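Nitrogenase molybdenum-iron protein alpha chain (Clostridium pasteurianum, PDB 4WES) forms, with the beta chain, the molybdenum-iron component of nitrogenase, which carries the iron-molybdenum cofactor and reduces dinitrogen to ammonium. Local coordinates at residues V289-A300 with T312-I323; H263-E271 with F369-R378. All blocks are in the same frame, centred on the assembly; numbering follows the deposited sequence.

Contact 1: V289-A300 with T312-I323; sequences VDGIVETLRDMA and TEEVIAEEIAAI
An antiparallel helical hairpin, formed by helices 289-303 and 306-334, is zipped here by Val289, Val293, Leu296 and Arg297 against Thr312, Glu313, Ile316 and Ile320. The two axes run at 169° to each other and approach to 10.5 Å. Ile316 is the central wedge, and its branches part company: CG2, anti to the backbone N, meets Val293 CG2 at 4.0 Å, while CG1 lies 3.9 Å from Leu296 CD1, the leucine and isoleucine side chains sliding past each other in opposite directions. One turn further along, Ile320 CD1 touches both valines, Val289 CG1 at 3.9 Å and Val293 CG2 slightly farther. Across one border of this apolar seam, Arg297 reaches out with its chain extended from CG to NE and takes Glu313 side-on. NE binds OE1 at 2.9 Å and NH2 of Arg297 binds OE2 of Glu313 at 2.9 Å, both through syn lone pairs, with guanidinium and carboxylate only 20° from coplanar. Glu313 is bent at chi2 (-62°), which folds its carboxylate back to this partner. Near the hairpin's turn, Thr312 CG2 sits 4.0 Å from Leu296 CB, and a water donates both to Leu296 O and to Thr312 OG1, whose hydroxyl also bonds Leu308 O. Helix 221-232 packs on Leu296 and Thr312, whereas helix 492-507 touches Ile320 and Ile323. The chemistry is that of an apolar helix-helix seam with one bidentate, side-on salt bridge at its exposed margin, whose two bonds hold the arginine and glutamate planes in fixed relation.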
loop_
_atom_site.group_PDB
_atom_site.type_symbol
_atom_site.label_atom_id
_atom_site.label_comp_id
_atom_site.label_asym_id
_atom_site.label_seq_id
_atom_site.Cartn_x
_atom_site.Cartn_y
_atom_site.Cartn_z
ATOM N N VAL A 289 -3.183 -31.877 23.379
ATOM C CA VAL A 289 -4.032 -33.079 23.282
ATOM C C VAL A 289 -4.070 -33.798 24.618
ATOM O O VAL A 289 -5.141 -34.186 25.099
ATOM C CB VAL A 289 -3.497 -34.039 22.203
ATOM C CG1 VAL A 289 -4.259 -35.353 22.204
ATOM C CG2 VAL A 289 -3.611 -33.415 20.817
ATOM N N ASP A 290 -2.909 -34.048 25.224
ATOM C CA ASP A 290 -2.925 -34.828 26.466
ATOM C C ASP A 290 -3.676 -34.100 27.572
ATOM O O ASP A 290 -4.418 -34.712 28.344
ATOM C CB ASP A 290 -1.504 -35.195 26.919
ATOM C CG ASP A 290 -0.820 -36.205 26.029
ATOM O OD1 ASP A 290 -1.471 -36.875 25.233
ATOM O OD2 ASP A 290 0.399 -36.341 26.149
ATOM N N GLY A 291 -3.502 -32.788 27.622
ATOM C CA GLY A 291 -4.213 -31.987 28.601
ATOM C C GLY A 291 -5.716 -32.054 28.444
ATOM O O GLY A 291 -6.442 -32.312 29.407
ATOM N N ILE A 292 -6.173 -31.832 27.230
ATOM C CA ILE A 292 -7.587 -31.843 26.924
ATOM C C ILE A 292 -8.203 -33.198 27.203
ATOM O O ILE A 292 -9.288 -33.291 27.816
ATOM C CB ILE A 292 -7.821 -31.478 25.442
ATOM C CG1 ILE A 292 -7.296 -30.089 25.118
ATOM C CG2 ILE A 292 -9.296 -31.607 25.093
ATOM C CD1 ILE A 292 -6.969 -29.909 23.649
ATOM N N VAL A 293 -7.558 -34.248 26.741
ATOM C CA VAL A 293 -8.078 -35.608 26.911
ATOM C C VAL A 293 -8.246 -35.945 28.394
ATOM O O VAL A 293 -9.262 -36.477 28.840
ATOM C CB VAL A 293 -7.167 -36.628 26.215
ATOM C CG1 VAL A 293 -7.531 -38.056 26.599
ATOM C CG2 VAL A 293 -7.271 -36.473 24.724
ATOM N N GLU A 294 -7.206 -35.634 29.167
ATOM C CA GLU A 294 -7.237 -35.892 30.623
ATOM C C GLU A 294 -8.366 -35.080 31.271
ATOM O O GLU A 294 -9.100 -35.606 32.116
ATOM C CB GLU A 294 -5.893 -35.551 31.273
ATOM C CG GLU A 294 -5.875 -35.676 32.776
ATOM C CD GLU A 294 -4.486 -35.474 33.362
ATOM O OE1 GLU A 294 -3.784 -34.525 32.959
ATOM O OE2 GLU A 294 -4.105 -36.285 34.229
ATOM N N THR A 295 -8.495 -33.813 30.878
ATOM C CA THR A 295 -9.541 -32.951 31.422
ATOM C C THR A 295 -10.923 -33.562 31.147
ATOM O O THR A 295 -11.764 -33.664 32.050
ATOM C CB THR A 295 -9.461 -31.563 30.776
ATOM O OG1 THR A 295 -8.229 -30.923 31.127
ATOM C CG2 THR A 295 -10.632 -30.698 31.227
ATOM N N LEU A 296 -11.186 -33.919 29.905
ATOM C CA LEU A 296 -12.493 -34.439 29.530
ATOM C C LEU A 296 -12.773 -35.736 30.270
ATOM O O LEU A 296 -13.900 -36.009 30.688
ATOM C CB LEU A 296 -12.579 -34.642 28.021
ATOM C CG LEU A 296 -12.515 -33.367 27.179
ATOM C CD1 LEU A 296 -12.476 -33.746 25.699
ATOM C CD2 LEU A 296 -13.705 -32.469 27.463
ATOM N N ARG A 297 -11.766 -36.590 30.416
ATOM C CA ARG A 297 -11.944 -37.836 31.142
ATOM C C ARG A 297 -12.173 -37.602 32.643
ATOM O O ARG A 297 -12.991 -38.283 33.262
ATOM C CB ARG A 297 -10.781 -38.788 30.870
ATOM C CG ARG A 297 -10.835 -39.348 29.449
ATOM C CD ARG A 297 -9.609 -40.131 29.074
ATOM N NE ARG A 297 -9.835 -40.736 27.785
ATOM C CZ ARG A 297 -8.881 -41.261 27.027
ATOM N NH1 ARG A 297 -7.612 -41.189 27.407
ATOM N NH2 ARG A 297 -9.203 -41.825 25.884
ATOM N N ASP A 298 -11.523 -36.595 33.208
ATOM C CA ASP A 298 -11.770 -36.259 34.618
ATOM C C ASP A 298 -13.201 -35.758 34.818
ATOM O O ASP A 298 -13.866 -36.089 35.807
ATOM C CB ASP A 298 -10.800 -35.172 35.078
ATOM C CG ASP A 298 -9.377 -35.669 35.327
ATOM O OD1 ASP A 298 -9.169 -36.881 35.498
ATOM O OD2 ASP A 298 -8.497 -34.805 35.461
ATOM N N MET A 299 -13.649 -34.922 33.885
ATOM C CA MET A 299 -15.004 -34.377 33.955
ATOM C C MET A 299 -16.009 -35.523 33.885
ATOM O O MET A 299 -16.973 -35.582 34.665
ATOM C CB MET A 299 -15.268 -33.423 32.800
ATOM C CG MET A 299 -14.494 -32.142 32.885
ATOM S SD MET A 299 -14.746 -31.128 31.419
ATOM C CE MET A 299 -16.457 -30.669 31.677
ATOM N N ALA A 300 -15.801 -36.481 32.981
ATOM C CA ALA A 300 -16.724 -37.596 32.828
ATOM C C ALA A 300 -16.745 -38.447 34.101
ATOM O O ALA A 300 -17.795 -38.922 34.521
ATOM C CB ALA A 300 -16.345 -38.447 31.631
ATOM N N THR A 312 -18.019 -38.691 25.440
ATOM C CA THR A 312 -16.669 -38.168 25.708
ATOM C C THR A 312 -15.657 -38.915 24.837
ATOM O O THR A 312 -14.843 -38.313 24.123
ATOM C CB THR A 312 -16.281 -38.252 27.210
ATOM O OG1 THR A 312 -17.102 -37.367 27.963
ATOM C CG2 THR A 312 -14.850 -37.858 27.463
ATOM N N GLU A 313 -15.727 -40.232 24.875
ATOM C CA GLU A 313 -14.771 -41.038 24.113
ATOM C C GLU A 313 -15.008 -40.933 22.608
ATOM O O GLU A 313 -14.053 -40.912 21.829
ATOM C CB GLU A 313 -14.735 -42.486 24.610
ATOM C CG GLU A 313 -14.243 -42.581 26.043
ATOM C CD GLU A 313 -12.829 -42.069 26.215
ATOM O OE1 GLU A 313 -12.548 -41.441 27.242
ATOM O OE2 GLU A 313 -11.980 -42.290 25.330
ATOM N N GLU A 314 -16.268 -40.864 22.177
ATOM C CA GLU A 314 -16.542 -40.679 20.747
ATOM C C GLU A 314 -15.952 -39.364 20.250
ATOM O O GLU A 314 -15.348 -39.321 19.170
ATOM C CB GLU A 314 -18.042 -40.679 20.454
ATOM C CG GLU A 314 -18.670 -42.037 20.643
ATOM C CD GLU A 314 -20.181 -42.027 20.549
ATOM O OE1 GLU A 314 -20.810 -40.935 20.489
ATOM O OE2 GLU A 314 -20.723 -43.152 20.530
ATOM N N VAL A 315 -16.177 -38.281 20.995
ATOM C CA VAL A 315 -15.696 -36.979 20.567
ATOM C C VAL A 315 -14.169 -36.901 20.577
ATOM O O VAL A 315 -13.574 -36.395 19.632
ATOM C CB VAL A 315 -16.345 -35.861 21.406
ATOM C CG1 VAL A 315 -15.698 -34.516 21.141
ATOM C CG2 VAL A 315 -17.854 -35.799 21.115
ATOM N N ILE A 316 -13.549 -37.432 21.622
ATOM C CA ILE A 316 -12.072 -37.491 21.673
ATOM C C ILE A 316 -11.552 -38.210 20.423
ATOM O O ILE A 316 -10.650 -37.708 19.737
ATOM C CB ILE A 316 -11.570 -38.175 22.962
ATOM C CG1 ILE A 316 -11.782 -37.259 24.172
ATOM C CG2 ILE A 316 -10.100 -38.551 22.833
ATOM C CD1 ILE A 316 -11.588 -37.954 25.481
ATOM N N ALA A 317 -12.120 -39.371 20.107
ATOM C CA ALA A 317 -11.597 -40.142 18.996
ATOM C C ALA A 317 -11.761 -39.415 17.660
ATOM O O ALA A 317 -10.829 -39.408 16.840
ATOM C CB ALA A 317 -12.269 -41.495 18.938
ATOM N N GLU A 318 -12.921 -38.780 17.454
ATOM C CA GLU A 318 -13.150 -38.120 16.182
ATOM C C GLU A 318 -12.283 -36.863 16.049
ATOM O O GLU A 318 -11.760 -36.552 14.972
ATOM C CB GLU A 318 -14.613 -37.805 15.927
ATOM C CG GLU A 318 -15.190 -36.654 16.633
ATOM C CD GLU A 318 -16.680 -36.598 16.460
ATOM O OE1 GLU A 318 -17.254 -37.492 15.811
ATOM O OE2 GLU A 318 -17.276 -35.691 17.011
ATOM N N GLU A 319 -12.134 -36.109 17.143
ATOM C CA GLU A 319 -11.318 -34.898 17.121
ATOM C C GLU A 319 -9.840 -35.233 16.847
ATOM O O GLU A 319 -9.167 -34.569 16.053
ATOM C CB GLU A 319 -11.481 -34.148 18.432
ATOM C CG GLU A 319 -12.850 -33.505 18.643
ATOM C CD GLU A 319 -13.120 -32.294 17.767
ATOM O OE1 GLU A 319 -12.166 -31.546 17.417
ATOM O OE2 GLU A 319 -14.309 -31.995 17.535
ATOM N N ILE A 320 -9.340 -36.284 17.490
ATOM C CA ILE A 320 -7.946 -36.669 17.300
ATOM C C ILE A 320 -7.759 -37.212 15.886
ATOM O O ILE A 320 -6.770 -36.881 15.214
ATOM C CB ILE A 320 -7.491 -37.658 18.367
ATOM C CG1 ILE A 320 -7.394 -36.943 19.718
ATOM C CG2 ILE A 320 -6.151 -38.306 17.971
ATOM C CD1 ILE A 320 -6.989 -37.818 20.868
ATOM N N ALA A 321 -8.697 -38.019 15.415
ATOM C CA ALA A 321 -8.549 -38.555 14.057
ATOM C C ALA A 321 -8.433 -37.443 13.034
ATOM O O ALA A 321 -7.688 -37.572 12.063
ATOM C CB ALA A 321 -9.680 -39.519 13.716
ATOM N N ALA A 322 -9.162 -36.358 13.230
ATOM C CA ALA A 322 -9.173 -35.264 12.288
ATOM C C ALA A 322 -7.844 -34.503 12.226
ATOM O O ALA A 322 -7.564 -33.852 11.228
ATOM C CB ALA A 322 -10.292 -34.295 12.598
ATOM N N ILE A 323 -7.033 -34.587 13.271
ATOM C CA ILE A 323 -5.809 -33.810 13.349
ATOM C C ILE A 323 -4.542 -34.659 13.436
ATOM O O ILE A 323 -3.429 -34.099 13.497
ATOM C CB ILE A 323 -5.861 -32.799 14.510
ATOM C CG1 ILE A 323 -5.892 -33.486 15.870
ATOM C CG2 ILE A 323 -7.018 -31.847 14.329
ATOM C CD1 ILE A 323 -5.772 -32.538 17.049
HETATM O O HOH W 1 -16.226 -35.211 29.396
#

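Contact 2: H263-E271 with F369-R378; sequences HRSINYIAE and FAHRDDYEGR. With ICS (iron-sulfur-molybdenum cluster with interstitial carbon), chain F.
Arg264 and His371 form a stacked guanidinium-imidazole pair within a salt-bridge network of Arg264, Asp373 and Asp374, beside the iron-molybdenum cofactor pocket, where the first turns of helix 263-277 meet the loop and short helix at 369-378. Guanidinium and imidazole planes are 5° apart with centres 3.5 Å from each other, Arg264 CZ riding over the middle of the ring. Bends at chi2 and chi3 curl the arginine back over this face, and Ser183 bonds His371 NE2. The guanidinium rim is occupied too: NH1 donates in plane to Asp374 OD2 at 2.8 Å and more weakly to Asp373 OD2, while NH2 of Arg264 donates to Tyr268 OH. Asp374 OD2 also accepts from the backbone N of His371, its anti lone pair serving this second bond, so one oxygen joins the arginine to the backbone that carries the stacked ring. The other oxygen, Asp374 OD1, takes His263 ND1 at 2.8 Å, with the imidazole turned 67° from the carboxylate. At the far end of that ring, NE2 of His263 receives Arg378 NH2 at 2.9 Å, in the planes of both groups although these stand steeply to each other. As ND1 donates and NE2 accepts, His263 is probably neutral. Arg378 NH1 then closes a 2.7 Å salt bridge to Glu271 OE2, on the anti side of the carboxylate, and the NH2 that serves His263 also makes a longer, bent bond to Asn267 OD1, from above the amide plane. A water links Arg264 NH2, Asn267 OD1 and Asp373 OD2. Both segments begin next to the cofactor: Cys262, its iron ligand, immediately precedes His263, and at the other segment's start Phe369 brings CZ to 3.4 Å from sulfur S2B of the cluster.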
loop_
_atom_site.group_PDB
_atom_site.type_symbol
_atom_site.label_atom_id
_atom_site.label_comp_id
_atom_site.label_asym_id
_atom_site.label_seq_id
_atom_site.Cartn_x
_atom_site.Cartn_y
_atom_site.Cartn_z
ATOM N N HIS A 263 -5.193 -21.301 37.401
ATOM C CA HIS A 263 -5.305 -21.377 38.847
ATOM C C HIS A 263 -5.056 -20.037 39.523
ATOM O O HIS A 263 -5.795 -19.619 40.426
ATOM C CB HIS A 263 -4.352 -22.442 39.399
ATOM C CG HIS A 263 -4.312 -22.487 40.888
ATOM N ND1 HIS A 263 -3.326 -21.867 41.631
ATOM C CD2 HIS A 263 -5.150 -23.065 41.790
ATOM C CE1 HIS A 263 -3.569 -22.071 42.916
ATOM N NE2 HIS A 263 -4.677 -22.785 43.048
ATOM N N ARG A 264 -3.974 -19.353 39.143
ATOM C CA ARG A 264 -3.551 -18.185 39.870
ATOM C C ARG A 264 -4.639 -17.109 39.927
ATOM O O ARG A 264 -4.880 -16.514 40.979
ATOM C CB ARG A 264 -2.262 -17.612 39.219
ATOM C CG ARG A 264 -1.682 -16.378 39.871
ATOM C CD ARG A 264 -1.124 -16.579 41.264
ATOM N NE ARG A 264 -2.132 -16.526 42.322
ATOM C CZ ARG A 264 -2.288 -17.386 43.312
ATOM N NH1 ARG A 264 -1.638 -18.530 43.364
ATOM N NH2 ARG A 264 -3.197 -17.109 44.238
ATOM N N SER A 265 -5.264 -16.809 38.774
ATOM C CA SER A 265 -6.132 -15.658 38.727
ATOM C C SER A 265 -7.513 -15.892 39.325
ATOM O O SER A 265 -8.175 -14.917 39.685
ATOM C CB SER A 265 -6.340 -15.150 37.294
ATOM O OG SER A 265 -7.071 -16.085 36.504
ATOM N N ILE A 266 -7.953 -17.155 39.439
ATOM C CA ILE A 266 -9.359 -17.421 39.751
ATOM C C ILE A 266 -9.564 -18.351 40.909
ATOM O O ILE A 266 -10.723 -18.644 41.280
ATOM C CB ILE A 266 -10.132 -17.957 38.494
ATOM C CG1 ILE A 266 -11.591 -17.498 38.434
ATOM C CG2 ILE A 266 -9.936 -19.443 38.334
ATOM C CD1 ILE A 266 -11.762 -15.994 38.309
ATOM N N ASN A 267 -8.492 -18.892 41.493
ATOM C CA ASN A 267 -8.660 -19.880 42.554
ATOM C C ASN A 267 -9.419 -19.306 43.751
ATOM O O ASN A 267 -10.066 -20.056 44.484
ATOM C CB ASN A 267 -7.348 -20.547 43.011
ATOM C CG ASN A 267 -6.430 -19.645 43.825
ATOM O OD1 ASN A 267 -6.349 -19.825 45.040
ATOM N ND2 ASN A 267 -5.740 -18.717 43.177
ATOM N N TYR A 268 -9.326 -17.992 43.948
ATOM C CA TYR A 268 -10.050 -17.335 45.040
ATOM C C TYR A 268 -11.559 -17.630 44.913
ATOM O O TYR A 268 -12.205 -18.108 45.863
ATOM C CB TYR A 268 -9.829 -15.819 45.041
ATOM C CG TYR A 268 -8.377 -15.420 44.828
ATOM C CD1 TYR A 268 -7.481 -15.322 45.882
ATOM C CD2 TYR A 268 -7.920 -15.105 43.552
ATOM C CE1 TYR A 268 -6.152 -14.986 45.651
ATOM C CE2 TYR A 268 -6.608 -14.780 43.329
ATOM C CZ TYR A 268 -5.730 -14.699 44.376
ATOM O OH TYR A 268 -4.399 -14.326 44.192
ATOM N N ILE A 269 -12.105 -17.346 43.739
ATOM C CA ILE A 269 -13.514 -17.649 43.418
ATOM C C ILE A 269 -13.811 -19.143 43.448
ATOM O O ILE A 269 -14.868 -19.552 43.949
ATOM C CB ILE A 269 -13.923 -16.976 42.102
ATOM C CG1 ILE A 269 -14.261 -15.508 42.356
ATOM C CG2 ILE A 269 -15.102 -17.668 41.445
ATOM C CD1 ILE A 269 -14.319 -14.658 41.117
ATOM N N ALA A 270 -12.898 -19.980 42.950
ATOM C CA ALA A 270 -13.133 -21.416 43.013
ATOM C C ALA A 270 -13.336 -21.869 44.447
ATOM O O ALA A 270 -14.278 -22.608 44.771
ATOM C CB ALA A 270 -12.007 -22.188 42.362
ATOM N N GLU A 271 -12.449 -21.431 45.333
ATOM C CA GLU A 271 -12.560 -21.757 46.751
ATOM C C GLU A 271 -13.856 -21.227 47.351
ATOM O O GLU A 271 -14.559 -21.943 48.090
ATOM C CB GLU A 271 -11.383 -21.166 47.508
ATOM C CG GLU A 271 -10.008 -21.758 47.261
ATOM C CD GLU A 271 -8.875 -20.998 47.968
ATOM O OE1 GLU A 271 -9.140 -19.960 48.633
ATOM O OE2 GLU A 271 -7.713 -21.436 47.867
ATOM N N PHE A 369 4.737 -13.817 38.231
ATOM C CA PHE A 369 4.052 -13.380 39.460
ATOM C C PHE A 369 3.270 -14.482 40.157
ATOM O O PHE A 369 2.496 -14.212 41.076
ATOM C CB PHE A 369 3.115 -12.184 39.129
ATOM C CG PHE A 369 2.151 -12.467 38.007
ATOM C CD1 PHE A 369 1.099 -13.366 38.154
ATOM C CD2 PHE A 369 2.325 -11.850 36.789
ATOM C CE1 PHE A 369 0.307 -13.691 37.104
ATOM C CE2 PHE A 369 1.491 -12.153 35.725
ATOM C CZ PHE A 369 0.513 -13.095 35.870
ATOM N N ALA A 370 3.455 -15.732 39.731
ATOM C CA ALA A 370 2.794 -16.841 40.391
ATOM C C ALA A 370 3.270 -16.943 41.839
ATOM O O ALA A 370 4.303 -16.404 42.227
ATOM C CB ALA A 370 3.084 -18.142 39.659
ATOM N N HIS A 371 2.518 -17.699 42.629
ATOM C CA HIS A 371 2.821 -17.886 44.020
ATOM C C HIS A 371 3.452 -19.275 44.216
ATOM O O HIS A 371 3.460 -20.098 43.295
ATOM C CB HIS A 371 1.573 -17.729 44.903
ATOM C CG HIS A 371 0.889 -16.403 44.778
ATOM N ND1 HIS A 371 -0.148 -16.057 45.615
ATOM C CD2 HIS A 371 0.996 -15.386 43.889
ATOM C CE1 HIS A 371 -0.621 -14.876 45.262
ATOM N NE2 HIS A 371 0.048 -14.442 44.217
ATOM N N ARG A 372 3.917 -19.565 45.438
ATOM C CA ARG A 372 4.557 -20.857 45.676
ATOM C C ARG A 372 3.634 -22.013 45.316
ATOM O O ARG A 372 4.114 -23.047 44.843
ATOM C CB ARG A 372 5.020 -20.979 47.125
ATOM C CG ARG A 372 6.317 -20.230 47.419
ATOM C CD ARG A 372 6.782 -20.473 48.841
ATOM N NE ARG A 372 7.025 -21.890 49.069
ATOM C CZ ARG A 372 6.681 -22.533 50.163
ATOM N NH1 ARG A 372 6.239 -21.885 51.229
ATOM N NH2 ARG A 372 6.819 -23.841 50.193
ATOM N N ASP A 373 2.320 -21.875 45.540
ATOM C CA ASP A 373 1.397 -22.956 45.214
ATOM C C ASP A 373 1.361 -23.285 43.719
ATOM O O ASP A 373 1.085 -24.450 43.331
ATOM C CB ASP A 373 -0.023 -22.735 45.778
ATOM C CG ASP A 373 -0.542 -21.302 45.658
ATOM O OD1 ASP A 373 0.171 -20.338 45.974
ATOM O OD2 ASP A 373 -1.740 -21.191 45.332
ATOM N N ASP A 374 1.525 -22.285 42.855
ATOM C CA ASP A 374 1.565 -22.561 41.416
ATOM C C ASP A 374 2.824 -23.331 41.021
ATOM O O ASP A 374 2.799 -24.113 40.069
ATOM C CB ASP A 374 1.474 -21.272 40.623
ATOM C CG ASP A 374 0.220 -20.491 40.975
ATOM O OD1 ASP A 374 -0.880 -20.933 40.590
ATOM O OD2 ASP A 374 0.374 -19.479 41.678
ATOM N N TYR A 375 3.946 -23.042 41.686
ATOM C CA TYR A 375 5.200 -23.761 41.436
ATOM C C TYR A 375 5.205 -25.145 42.065
ATOM O O TYR A 375 5.588 -26.124 41.412
ATOM C CB TYR A 375 6.373 -22.959 41.967
ATOM C CG TYR A 375 6.749 -21.701 41.212
ATOM C CD1 TYR A 375 7.505 -21.765 40.050
ATOM C CD2 TYR A 375 6.361 -20.440 41.655
ATOM C CE1 TYR A 375 7.916 -20.620 39.366
ATOM C CE2 TYR A 375 6.765 -19.289 41.001
ATOM C CZ TYR A 375 7.551 -19.374 39.851
ATOM O OH TYR A 375 7.957 -18.273 39.171
ATOM N N GLU A 376 4.834 -25.231 43.340
ATOM C CA GLU A 376 5.058 -26.390 44.203
ATOM C C GLU A 376 3.816 -27.220 44.462
ATOM O O GLU A 376 3.910 -28.321 45.024
ATOM C CB GLU A 376 5.624 -25.929 45.540
ATOM C CG GLU A 376 6.943 -25.160 45.466
ATOM C CD GLU A 376 7.407 -24.614 46.786
ATOM O OE1 GLU A 376 7.327 -25.377 47.794
ATOM O OE2 GLU A 376 7.844 -23.437 46.844
ATOM N N GLY A 377 2.657 -26.681 44.114
ATOM C CA GLY A 377 1.378 -27.275 44.398
ATOM C C GLY A 377 0.651 -26.704 45.588
ATOM O O GLY A 377 1.265 -26.120 46.493
ATOM N N ARG A 378 -0.663 -26.823 45.590
ATOM C CA ARG A 378 -1.480 -26.264 46.654
ATOM C C ARG A 378 -1.238 -26.855 48.036
ATOM O O ARG A 378 -1.593 -26.248 49.063
ATOM C CB ARG A 378 -2.969 -26.371 46.305
ATOM C CG ARG A 378 -3.407 -25.398 45.234
ATOM C CD ARG A 378 -4.873 -25.572 44.871
ATOM N NE ARG A 378 -5.755 -25.312 46.001
ATOM C CZ ARG A 378 -6.236 -24.120 46.352
ATOM N NH1 ARG A 378 -7.020 -24.029 47.420
ATOM N NH2 ARG A 378 -6.005 -23.037 45.637
HETATM FE FE1 ICS F . -3.994 -16.455 34.201
HETATM MO MO1 ICS F . -0.475 -12.167 30.004
HETATM FE FE2 ICS F . -2.897 -14.042 34.001
HETATM FE FE3 ICS F . -4.099 -15.138 31.879
HETATM FE FE4 ICS F . -1.817 -16.146 32.795
HETATM FE FE5 ICS F . -0.490 -14.548 31.262
HETATM FE FE6 ICS F . -1.612 -12.466 32.417
HETATM FE FE7 ICS F . -2.745 -13.544 30.351
HETATM C CX ICS F . -2.263 -14.363 32.138
HETATM S S1A ICS F . -1.959 -15.804 35.063
HETATM S S1B ICS F . 0.568 -12.707 32.026
HETATM S S2A ICS F . -5.110 -14.527 33.842
HETATM S S2B ICS F . -2.291 -11.944 34.427
HETATM S S3A ICS F . 0.173 -16.607 31.897
HETATM S S3B ICS F . -2.571 -11.344 30.757
HETATM S S4A ICS F . -3.643 -17.348 32.100
HETATM S S4B ICS F . -1.043 -14.256 29.111
HETATM S S5A ICS F . -4.756 -14.324 29.905
HETATM O O HOH W 2 -1.602 -20.764 37.945
HETATM O O HOH W 3 -3.621 -19.398 46.116
#

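Overall arrangement
Followed from the N terminus, the chain reaches the first of these segments, 263-271, only after more than 250 residues, directly behind strand 257-260, and runs by strand 281-283 into helix 289-303. Contact 1 closes a short loop there, folding helix 306-334 straight back over 289-300. The chain continues through strand 338-343, helices 347-350 and 352-357 and strand 361-367 before 369-378 returns to 263-271. Contact 1 is therefore nested within the much longer loop closed by contact 2. Their centres lie 26 Å apart and they do not touch. Contact 2 joins the segments that follow strands 257-260 and 361-367, which belong to different sheets, beside the cofactor; contact 1 pairs helices away from the cluster sites.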